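Local atomic coordinates of hypothetical protein TT1465 (Thermus thermophilus, PDB entry 1WEK), a protein that is of unknown function but belongs to the SLOG clan of Rossmann-like alpha/beta proteins. Residues Val136-Gly140 / Gly171-Gly175. Residues are numbered along the deposited sequence; the frame is centred on the assembly and turned at random.
Sequences VFLPG and GYWEG
With its CG anti to the backbone N (chi1 -167°), Tyr172 sends its ring over Pro139, while Trp173, turned the other way with CG anti to its carbonyl carbon, brings the edge of its indole to the backbone carbonyl of Leu138. Pro139 lies on one face of the tyrosine: CB sits 3.3 Å from the ring centroid and only 3° off the normal, a CH-pi contact, and CG continues the cover toward Tyr172 CG. The phenol then carries on to Gly140, where Tyr172 OH donates to Gly140 O at 2.7 Å, from 34° out of the carbonyl plane. The ring is gripped at its hydroxyl and covered on that face, which should restrict its swing. The benzo rim of Trp173 meets backbone: CZ2 is 3.4 Å from Leu138 O, near the indole plane, and packs 3.9 Å from Phe137 CB. The indole NE1 is satisfied by Leu168 O, on the strand next to 132-137. A second subunit adds an edge-to-face ring, Phe182, against Tyr172. Helix 170-185 is thus fastened to the turn leaving strand 132-137 of the parallel sheet; Gly140 of that turn lies near a bound phosphate ion, consistent with the Rossmann-like arrangement in which loops after the strands commonly line a pocket.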
ATOM      1  N   VAL A 136      -8.539   9.811  32.325  1.00 17.70           N
ATOM      2  CA  VAL A 136      -8.347   9.848  33.769  1.00 15.02           C
ATOM      3  C   VAL A 136      -6.898   9.452  34.104  1.00 14.39           C
ATOM      4  O   VAL A 136      -6.428   8.369  33.750  1.00 14.16           O
ATOM      5  CB  VAL A 136      -9.305   8.877  34.500  1.00 14.39           C
ATOM      6  CG1 VAL A 136      -9.271   9.153  36.008  1.00 12.49           C
ATOM      7  CG2 VAL A 136     -10.744   9.041  33.961  1.00 18.23           C
ATOM      8  N   PHE A 137      -6.191  10.330  34.794  1.00 13.95           N
ATOM      9  CA  PHE A 137      -4.811  10.029  35.173  1.00 15.15           C
ATOM     10  C   PHE A 137      -4.661   9.772  36.676  1.00 16.91           C
ATOM     11  O   PHE A 137      -4.865  10.668  37.496  1.00 15.07           O
ATOM     12  CB  PHE A 137      -3.897  11.161  34.699  1.00  7.44           C
ATOM     13  CG  PHE A 137      -3.880  11.313  33.196  1.00  4.73           C
ATOM     14  CD1 PHE A 137      -4.867  12.042  32.545  1.00  1.34           C
ATOM     15  CD2 PHE A 137      -2.950  10.626  32.430  1.00  5.71           C
ATOM     16  CE1 PHE A 137      -4.940  12.079  31.148  1.00  5.25           C
ATOM     17  CE2 PHE A 137      -3.011  10.654  31.020  1.00 11.83           C
ATOM     18  CZ  PHE A 137      -4.016  11.384  30.382  1.00  7.93           C
ATOM     19  N   LEU A 138      -4.329   8.529  37.033  1.00 16.61           N
ATOM     20  CA  LEU A 138      -4.136   8.172  38.438  1.00 17.61           C
ATOM     21  C   LEU A 138      -2.641   8.249  38.746  1.00 15.86           C
ATOM     22  O   LEU A 138      -1.824   8.341  37.828  1.00 14.75           O
ATOM     23  CB  LEU A 138      -4.668   6.749  38.695  1.00 19.85           C
ATOM     24  CG  LEU A 138      -6.191   6.583  38.650  1.00 20.02           C
ATOM     25  CD1 LEU A 138      -6.582   5.319  37.876  1.00 20.34           C
ATOM     26  CD2 LEU A 138      -6.726   6.531  40.067  1.00 21.17           C
ATOM     27  N   PRO A 139      -2.258   8.278  40.038  1.00 14.97           N
ATOM     28  CA  PRO A 139      -0.813   8.339  40.300  1.00 10.27           C
ATOM     29  C   PRO A 139      -0.095   7.316  39.421  1.00 10.93           C
ATOM     30  O   PRO A 139      -0.558   6.167  39.267  1.00  6.34           O
ATOM     31  CB  PRO A 139      -0.722   7.993  41.779  1.00  5.42           C
ATOM     32  CG  PRO A 139      -1.936   8.703  42.338  1.00  3.42           C
ATOM     33  CD  PRO A 139      -3.027   8.429  41.290  1.00 12.77           C
ATOM     34  N   GLY A 140       1.009   7.757  38.828  1.00  9.15           N
ATOM     35  CA  GLY A 140       1.816   6.926  37.952  1.00 10.93           C
ATOM     36  C   GLY A 140       3.220   7.523  37.859  1.00 14.76           C
ATOM     37  O   GLY A 140       3.578   8.412  38.650  1.00 13.12           O
ATOM     38  N   GLY A 171      -2.887  15.559  46.165  1.00 13.32           N
ATOM     39  CA  GLY A 171      -1.571  15.633  46.770  1.00 14.54           C
ATOM     40  C   GLY A 171      -0.473  15.009  45.934  1.00 15.41           C
ATOM     41  O   GLY A 171       0.690  15.397  46.026  1.00 15.30           O
ATOM     42  N   TYR A 172      -0.837  14.041  45.106  1.00 15.67           N
ATOM     43  CA  TYR A 172       0.145  13.368  44.273  1.00 17.09           C
ATOM     44  C   TYR A 172       0.603  14.243  43.102  1.00 18.15           C
ATOM     45  O   TYR A 172       1.792  14.298  42.785  1.00 22.42           O
ATOM     46  CB  TYR A 172      -0.433  12.062  43.738  1.00 17.17           C
ATOM     47  CG  TYR A 172       0.599  11.153  43.119  1.00 20.25           C
ATOM     48  CD1 TYR A 172       1.247  10.189  43.880  1.00 16.51           C
ATOM     49  CD2 TYR A 172       0.934  11.264  41.768  1.00 22.73           C
ATOM     50  CE1 TYR A 172       2.200   9.350  43.310  1.00 20.93           C
ATOM     51  CE2 TYR A 172       1.883  10.437  41.192  1.00 19.00           C
ATOM     52  CZ  TYR A 172       2.510   9.478  41.965  1.00 21.43           C
ATOM     53  OH  TYR A 172       3.418   8.624  41.384  1.00 19.01           O
ATOM     54  N   TRP A 173      -0.339  14.933  42.471  1.00 17.43           N
ATOM     55  CA  TRP A 173      -0.040  15.788  41.325  1.00 15.23           C
ATOM     56  C   TRP A 173       0.405  17.206  41.669  1.00 15.94           C
ATOM     57  O   TRP A 173       0.881  17.950  40.802  1.00 14.89           O
ATOM     58  CB  TRP A 173      -1.275  15.867  40.437  1.00 18.05           C
ATOM     59  CG  TRP A 173      -1.662  14.555  39.905  1.00 17.41           C
ATOM     60  CD1 TRP A 173      -2.586  13.689  40.424  1.00 19.37           C
ATOM     61  CD2 TRP A 173      -1.094  13.905  38.767  1.00 19.23           C
ATOM     62  NE1 TRP A 173      -2.628  12.540  39.674  1.00 18.10           N
ATOM     63  CE2 TRP A 173      -1.721  12.644  38.651  1.00 17.15           C
ATOM     64  CE3 TRP A 173      -0.111  14.264  37.835  1.00 14.10           C
ATOM     65  CZ2 TRP A 173      -1.396  11.741  37.640  1.00 16.52           C
ATOM     66  CZ3 TRP A 173       0.211  13.372  36.831  1.00 16.69           C
ATOM     67  CH2 TRP A 173      -0.431  12.120  36.739  1.00 21.99           C
ATOM     68  N   GLU A 174       0.238  17.572  42.936  1.00 16.68           N
ATOM     69  CA  GLU A 174       0.566  18.901  43.430  1.00 16.48           C
ATOM     70  C   GLU A 174       1.840  19.484  42.852  1.00 13.62           C
ATOM     71  O   GLU A 174       1.820  20.585  42.312  1.00 12.32           O
ATOM     72  CB  GLU A 174       0.653  18.890  44.958  1.00 19.09           C
ATOM     73  CG  GLU A 174       0.586  20.275  45.581  1.00 27.53           C
ATOM     74  CD  GLU A 174      -0.586  21.092  45.042  1.00 35.01           C
ATOM     75  OE1 GLU A 174      -1.661  20.500  44.766  1.00 40.72           O
ATOM     76  OE2 GLU A 174      -0.440  22.327  44.906  1.00 39.06           O
ATOM     77  N   GLY A 175       2.944  18.758  42.968  1.00 12.69           N
ATOM     78  CA  GLY A 175       4.196  19.259  42.424  1.00 14.35           C
ATOM     79  C   GLY A 175       4.111  19.596  40.940  1.00 15.73           C
ATOM     80  O   GLY A 175       4.534  20.672  40.525  1.00 20.35           O
TER